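Local coordinates for gdp-l-fucose synthetase (Naegleria fowleri, PDB 6AQZ), which binds NADP and probably catalyses the NADPH-dependent last step in making GDP-L-fucose, at residues T79-L84 and F119-T124; I19-D24 and T250-Q255. One frame throughout, in Å; residues are numbered along the deposited sequence.

Interaction 1 of 2, residues T79-L84 and F119-T124; sequences TYVIHL and FGVKKT. With NAP (NADP nicotinamide-adenine-dinucleotide phosphate), chain G.
Val81 and Thr124 face each other on neighbouring parallel strands, their CA atoms 4.7 Å apart. The amide of Val81 gives its hydrogen to Lys123 O, with N and O 3.2 Å apart and an angle of 164° at hydrogen. Beside it, Thr124 CA lies 3.3 Å from Val81 O in a CA-H...O contact. Just ahead of the strands, Lys122 N donates to Thr79 O over 2.9 Å, from 38° above the carbonyl plane.

On one face of the sheet, Val81 and Thr124 lie side by side and point the same way, OG1 of the threonine resting against CB of the valine. Val121 crosses Val81 at about a right angle: its CG2 meets Val81 CG2 at 3.7 Å, while its CG1 packs over the backbone between Thr79 O and Val81 N. Strand 80-83, helix 98-118 and strand 123-127 form a beta-alpha-beta unit of the Rossmann fold, and the side chains of Val81 and Thr124 both touch Cys116 of that helix. The helix closes in a Schellman motif with Gly120, at positive phi, as its C-prime residue.

On the other face, the Tyr80 ring receives Lys123 CB at its edge, near the ring plane, 3.7 Å from CD1. The phenol end runs obliquely past Lys122, whose CD approaches OH. Lys122 stays extended until its last torsion (chi4 66°), which turns NZ beside Thr79 CG2. Thr79 OG1 instead bonds to Asp25 and Val26, and Lys123 sends its NZ away to the carbonyl of Met251. At the far end of strand 80-83, Leu84 O accepts a weak hydrogen bond from O3D of the nicotinamide ribose of NADP, 3.2 Å away.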
# COMPACT_ATOMS: atom_id res chain seq x y z
N THR A 79 23.09 -13.79 -7.83
CA THR A 79 23.33 -12.58 -8.62
C THR A 79 22.07 -12.07 -9.32
O THR A 79 22.04 -10.91 -9.74
CB THR A 79 24.43 -12.80 -9.69
OG1 THR A 79 24.12 -13.94 -10.50
CG2 THR A 79 25.79 -12.97 -9.04
N TYR A 80 21.07 -12.93 -9.49
CA TYR A 80 19.80 -12.54 -10.08
C TYR A 80 18.69 -13.19 -9.28
O TYR A 80 18.88 -14.25 -8.68
CB TYR A 80 19.72 -12.94 -11.56
CG TYR A 80 20.70 -12.14 -12.40
CD1 TYR A 80 20.37 -10.87 -12.85
CD2 TYR A 80 21.98 -12.63 -12.69
CE1 TYR A 80 21.28 -10.11 -13.60
CE2 TYR A 80 22.89 -11.88 -13.44
CZ TYR A 80 22.54 -10.63 -13.89
OH TYR A 80 23.43 -9.88 -14.64
N VAL A 81 17.55 -12.52 -9.22
CA VAL A 81 16.38 -13.03 -8.52
C VAL A 81 15.17 -12.84 -9.43
O VAL A 81 14.94 -11.75 -9.95
CB VAL A 81 16.20 -12.33 -7.16
CG1 VAL A 81 14.81 -12.63 -6.55
CG2 VAL A 81 17.27 -12.78 -6.21
N ILE A 82 14.42 -13.92 -9.62
CA ILE A 82 13.10 -13.85 -10.24
C ILE A 82 12.10 -14.13 -9.13
O ILE A 82 12.05 -15.24 -8.60
CB ILE A 82 12.93 -14.85 -11.39
CG1 ILE A 82 14.00 -14.62 -12.47
CG2 ILE A 82 11.53 -14.71 -12.00
CD1 ILE A 82 13.84 -15.56 -13.64
N HIS A 83 11.31 -13.11 -8.77
CA HIS A 83 10.42 -13.17 -7.61
C HIS A 83 9.00 -13.46 -8.10
O HIS A 83 8.28 -12.56 -8.53
CB HIS A 83 10.49 -11.85 -6.84
CG HIS A 83 9.47 -11.71 -5.76
ND1 HIS A 83 9.10 -12.76 -4.94
CD2 HIS A 83 8.77 -10.63 -5.33
CE1 HIS A 83 8.20 -12.34 -4.08
NE2 HIS A 83 7.98 -11.05 -4.29
N LEU A 84 8.62 -14.75 -8.08
CA LEU A 84 7.28 -15.16 -8.49
C LEU A 84 6.39 -15.55 -7.32
O LEU A 84 5.17 -15.64 -7.49
CB LEU A 84 7.37 -16.34 -9.47
CG LEU A 84 8.27 -16.17 -10.72
CD1 LEU A 84 8.30 -17.47 -11.53
CD2 LEU A 84 7.90 -15.02 -11.62
N PHE A 119 21.83 -8.26 -0.17
CA PHE A 119 22.77 -9.23 -0.69
C PHE A 119 23.28 -8.88 -2.08
O PHE A 119 23.96 -9.70 -2.70
CB PHE A 119 22.13 -10.62 -0.71
CG PHE A 119 22.04 -11.26 0.64
CD1 PHE A 119 21.00 -10.96 1.50
CD2 PHE A 119 22.99 -12.18 1.05
CE1 PHE A 119 20.92 -11.56 2.73
CE2 PHE A 119 22.92 -12.78 2.28
CZ PHE A 119 21.88 -12.47 3.13
N GLY A 120 23.00 -7.67 -2.55
CA GLY A 120 23.56 -7.17 -3.79
C GLY A 120 23.17 -7.88 -5.07
O GLY A 120 24.00 -8.03 -5.97
N VAL A 121 21.92 -8.33 -5.17
CA VAL A 121 21.44 -8.92 -6.41
C VAL A 121 21.52 -7.87 -7.51
O VAL A 121 21.15 -6.71 -7.30
CB VAL A 121 20.02 -9.45 -6.23
CG1 VAL A 121 19.46 -9.96 -7.54
CG2 VAL A 121 19.99 -10.54 -5.15
N LYS A 122 22.05 -8.26 -8.67
CA LYS A 122 22.24 -7.29 -9.75
C LYS A 122 20.89 -6.84 -10.31
O LYS A 122 20.63 -5.64 -10.42
CB LYS A 122 23.12 -7.87 -10.87
CG LYS A 122 24.56 -8.21 -10.49
CD LYS A 122 25.30 -8.80 -11.69
CE LYS A 122 26.82 -8.86 -11.51
NZ LYS A 122 27.25 -9.80 -10.44
N LYS A 123 20.00 -7.79 -10.59
CA LYS A 123 18.69 -7.48 -11.15
C LYS A 123 17.64 -8.41 -10.53
O LYS A 123 17.88 -9.60 -10.37
CB LYS A 123 18.68 -7.61 -12.67
CG LYS A 123 17.44 -7.01 -13.31
CD LYS A 123 17.28 -7.42 -14.77
CE LYS A 123 18.12 -6.59 -15.69
NZ LYS A 123 17.76 -6.81 -17.13
N THR A 124 16.51 -7.83 -10.15
CA THR A 124 15.40 -8.55 -9.54
C THR A 124 14.15 -8.27 -10.37
O THR A 124 13.87 -7.11 -10.68
CB THR A 124 15.21 -8.14 -8.07
OG1 THR A 124 16.33 -8.59 -7.32
CG2 THR A 124 13.91 -8.69 -7.45
PA NAP G . 1.09 -20.62 -8.24
O1A NAP G . -0.04 -20.59 -7.26
O2A NAP G . 1.08 -21.54 -9.44
O5B NAP G . 2.53 -20.88 -7.47
C5B NAP G . 2.74 -19.81 -6.62
C4B NAP G . 4.13 -20.03 -5.97
O4B NAP G . 4.27 -19.23 -4.76
C3B NAP G . 4.37 -21.55 -5.61
O3B NAP G . 5.72 -21.88 -5.84
C2B NAP G . 4.20 -21.54 -4.08
O2B NAP G . 4.98 -22.40 -3.44
C1B NAP G . 4.84 -20.11 -3.80
N9A NAP G . 4.53 -19.63 -2.46
C8A NAP G . 3.31 -19.21 -1.99
N7A NAP G . 3.35 -18.81 -0.69
C5A NAP G . 4.67 -19.00 -0.32
C6A NAP G . 5.32 -18.78 0.88
N6A NAP G . 4.63 -18.27 1.98
N1A NAP G . 6.65 -19.01 1.01
C2A NAP G . 7.25 -19.49 -0.11
N3A NAP G . 6.75 -19.77 -1.34
C4A NAP G . 5.43 -19.50 -1.41
O3 NAP G . 1.08 -19.02 -8.71
PN NAP G . 1.52 -18.79 -10.22
O1N NAP G . 2.84 -19.37 -10.56
O2N NAP G . 0.36 -18.79 -11.19
O5D NAP G . 1.88 -17.08 -10.26
C5D NAP G . 3.09 -16.77 -9.69
C4D NAP G . 3.24 -15.29 -9.92
O4D NAP G . 2.60 -14.98 -11.17
C3D NAP G . 2.39 -14.53 -8.79
O3D NAP G . 3.10 -13.42 -8.35
C2D NAP G . 1.10 -14.13 -9.53
O2D NAP G . 0.56 -12.93 -9.14
C1D NAP G . 1.64 -13.95 -10.98
N1N NAP G . 0.53 -14.02 -11.96
C2N NAP G . -0.10 -15.22 -12.29
C3N NAP G . -1.16 -15.24 -13.19
C7N NAP G . -1.83 -16.53 -13.52
O7N NAP G . -2.84 -16.60 -14.24
N7N NAP G . -1.31 -17.72 -12.99
C4N NAP G . -1.67 -14.00 -13.83
C5N NAP G . -0.95 -12.77 -13.40
C6N NAP G . 0.07 -12.81 -12.54
P2B NAP G . 4.29 -24.10 -3.15
O1X NAP G . 4.25 -24.59 -4.56
O2X NAP G . 5.38 -24.67 -2.25
O3X NAP G . 2.98 -23.74 -2.51

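Interaction 2 of 2, residues I19-D24 and T250-Q255; sequences ITLTQD and TMFNYQ
Leu21 and Phe252 set their side chains at about a right angle, and a single methyl makes the meeting: CD1 of the leucine lies 3.6 Å from CE1 of the ring. The approach is oblique to the ring. The other branch of the leucine, CD2, is directed to the methyl end of Met251, reaching CE at 4.3 Å, so the fork of Leu21 divides its two tips between successive residues of the helix. Met251 reaches this point through an extended chain, with CG anti to the backbone N (chi1 176°) and the next torsion also near 180°, before a final turn at sulfur swings CE round.

Ile19 approaches the backbone of the helix end instead. Its amide donates to Phe252 O across 2.8 Å, the hydrogen angle being 162°, and arrives in the carbonyl plane on a lone pair. Carbonyls in the last turn of a helix lack the usual amide partner further along, and here an incoming loop supplies one. The isoleucine side chain lies alongside, CG1 3.7 Å from Phe252 O, and its CD1 extends to Met251 O at 4.1 Å. Phe252 O thus takes one bond from the loop amide, with CB and CG1 of the same isoleucine close by.

This is packing between the loop that precedes strand 26-30 and the C-terminal end of helix 240-253. Asn253 bonds through its backbone to Ser15, continuing the attachment of the N-terminal segment to the helix end. Trp53 of strand 52-55 touches both Leu21 and Met251, while Met251 and Thr250 also rest on Ile125 of strand 123-127, and Thr250 reaches Val188 of strand 184-194.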
# COMPACT_ATOMS: atom_id res chain seq x y z
N ILE A 19 22.37 -9.34 -21.31
CA ILE A 19 23.25 -9.92 -20.31
C ILE A 19 23.55 -11.37 -20.69
O ILE A 19 22.68 -12.09 -21.20
CB ILE A 19 22.57 -9.84 -18.92
CG1 ILE A 19 22.44 -8.39 -18.46
CG2 ILE A 19 23.27 -10.73 -17.88
CD1 ILE A 19 21.96 -8.25 -17.03
N THR A 20 24.80 -11.78 -20.52
CA THR A 20 25.22 -13.16 -20.76
C THR A 20 25.55 -13.79 -19.42
O THR A 20 26.48 -13.34 -18.74
CB THR A 20 26.43 -13.24 -21.70
OG1 THR A 20 27.62 -12.87 -20.99
CG2 THR A 20 26.26 -12.33 -22.92
N LEU A 21 24.78 -14.80 -19.03
CA LEU A 21 25.03 -15.48 -17.77
C LEU A 21 26.22 -16.42 -17.90
O LEU A 21 26.47 -16.99 -18.97
CB LEU A 21 23.78 -16.24 -17.32
CG LEU A 21 22.61 -15.51 -16.65
CD1 LEU A 21 22.14 -14.35 -17.47
CD2 LEU A 21 21.44 -16.45 -16.41
N THR A 22 26.96 -16.58 -16.81
CA THR A 22 28.10 -17.49 -16.75
C THR A 22 27.83 -18.55 -15.68
O THR A 22 26.79 -18.56 -15.01
CB THR A 22 29.40 -16.77 -16.43
OG1 THR A 22 29.59 -16.74 -15.01
CG2 THR A 22 29.38 -15.35 -16.97
N GLN A 23 28.78 -19.47 -15.55
CA GLN A 23 28.61 -20.53 -14.57
C GLN A 23 28.68 -20.00 -13.15
O GLN A 23 28.19 -20.66 -12.23
CB GLN A 23 29.65 -21.63 -14.78
CG GLN A 23 29.51 -22.37 -16.11
CD GLN A 23 28.08 -22.83 -16.44
OE1 GLN A 23 27.19 -22.88 -15.58
NE2 GLN A 23 27.87 -23.17 -17.71
N ASP A 24 29.24 -18.81 -12.95
CA ASP A 24 29.34 -18.25 -11.61
C ASP A 24 28.05 -17.59 -11.15
O ASP A 24 27.92 -17.26 -9.97
CB ASP A 24 30.49 -17.25 -11.54
CG ASP A 24 31.81 -17.91 -11.24
OD1 ASP A 24 31.83 -18.79 -10.35
OD2 ASP A 24 32.82 -17.58 -11.91
N THR A 250 13.16 -10.44 -20.60
CA THR A 250 13.15 -9.27 -19.71
C THR A 250 14.37 -9.25 -18.80
O THR A 250 15.05 -8.22 -18.69
CB THR A 250 11.84 -9.26 -18.91
OG1 THR A 250 10.72 -9.12 -19.80
CG2 THR A 250 11.79 -8.13 -17.88
N MET A 251 14.71 -10.37 -18.19
CA MET A 251 15.91 -10.45 -17.35
C MET A 251 17.16 -10.15 -18.16
O MET A 251 18.14 -9.63 -17.63
CB MET A 251 16.01 -11.84 -16.71
CG MET A 251 17.26 -12.11 -15.89
SD MET A 251 17.26 -13.83 -15.24
CE MET A 251 17.53 -14.78 -16.71
N PHE A 252 17.19 -10.57 -19.42
CA PHE A 252 18.40 -10.40 -20.21
C PHE A 252 18.56 -8.99 -20.75
O PHE A 252 19.70 -8.55 -20.96
CB PHE A 252 18.40 -11.37 -21.39
CG PHE A 252 18.49 -12.82 -21.00
CD1 PHE A 252 19.09 -13.20 -19.82
CD2 PHE A 252 17.95 -13.80 -21.81
CE1 PHE A 252 19.18 -14.53 -19.46
CE2 PHE A 252 18.02 -15.14 -21.46
CZ PHE A 252 18.64 -15.50 -20.27
N ASN A 253 17.46 -8.29 -21.01
CA ASN A 253 17.51 -7.11 -21.86
C ASN A 253 16.92 -5.84 -21.24
O ASN A 253 17.34 -4.75 -21.58
CB ASN A 253 16.79 -7.40 -23.19
CG ASN A 253 17.45 -8.52 -23.98
OD1 ASN A 253 18.48 -8.30 -24.61
ND2 ASN A 253 16.86 -9.74 -23.95
N TYR A 254 15.96 -5.98 -20.33
CA TYR A 254 15.10 -4.86 -19.95
C TYR A 254 15.67 -4.12 -18.74
O TYR A 254 15.86 -4.73 -17.67
CB TYR A 254 13.70 -5.37 -19.67
CG TYR A 254 12.63 -4.33 -19.48
CD1 TYR A 254 12.24 -3.52 -20.54
CD2 TYR A 254 11.94 -4.24 -18.28
CE1 TYR A 254 11.22 -2.59 -20.38
CE2 TYR A 254 10.92 -3.32 -18.11
CZ TYR A 254 10.56 -2.50 -19.16
OH TYR A 254 9.54 -1.60 -18.97
N GLN A 255 15.94 -2.82 -18.92
CA GLN A 255 16.61 -1.99 -17.93
C GLN A 255 15.67 -1.03 -17.22
O GLN A 255 16.10 -0.37 -16.27
CB GLN A 255 17.72 -1.15 -18.59
CG GLN A 255 18.94 -1.90 -18.96
CD GLN A 255 19.93 -1.06 -19.68
OE1 GLN A 255 19.57 -0.09 -20.36
NE2 GLN A 255 21.20 -1.41 -19.57

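In the fold
The centres of the two interactions are 11 Å apart. Both segments of interaction 1 fall between the two segments of interaction 2 along the chain: 19-24 comes first, 79-84 and 119-124 follow, and 250-255 comes last. Lys123 bridges the two contacts, its NZ probably hydrogen-bonded to Tyr254 O as well, at 2.9 Å, while Tyr80 OH packs against Ile19 CD1. One contact pairs two central strands of the Rossmann sheet, and the other fastens the N-terminal loop to helix 240-253 on that sheet. Interaction 2 thus joins the start of the chain to a helix over 200 residues on, beside the strand pair of interaction 1, whose strand 80-83 ends at the NADP.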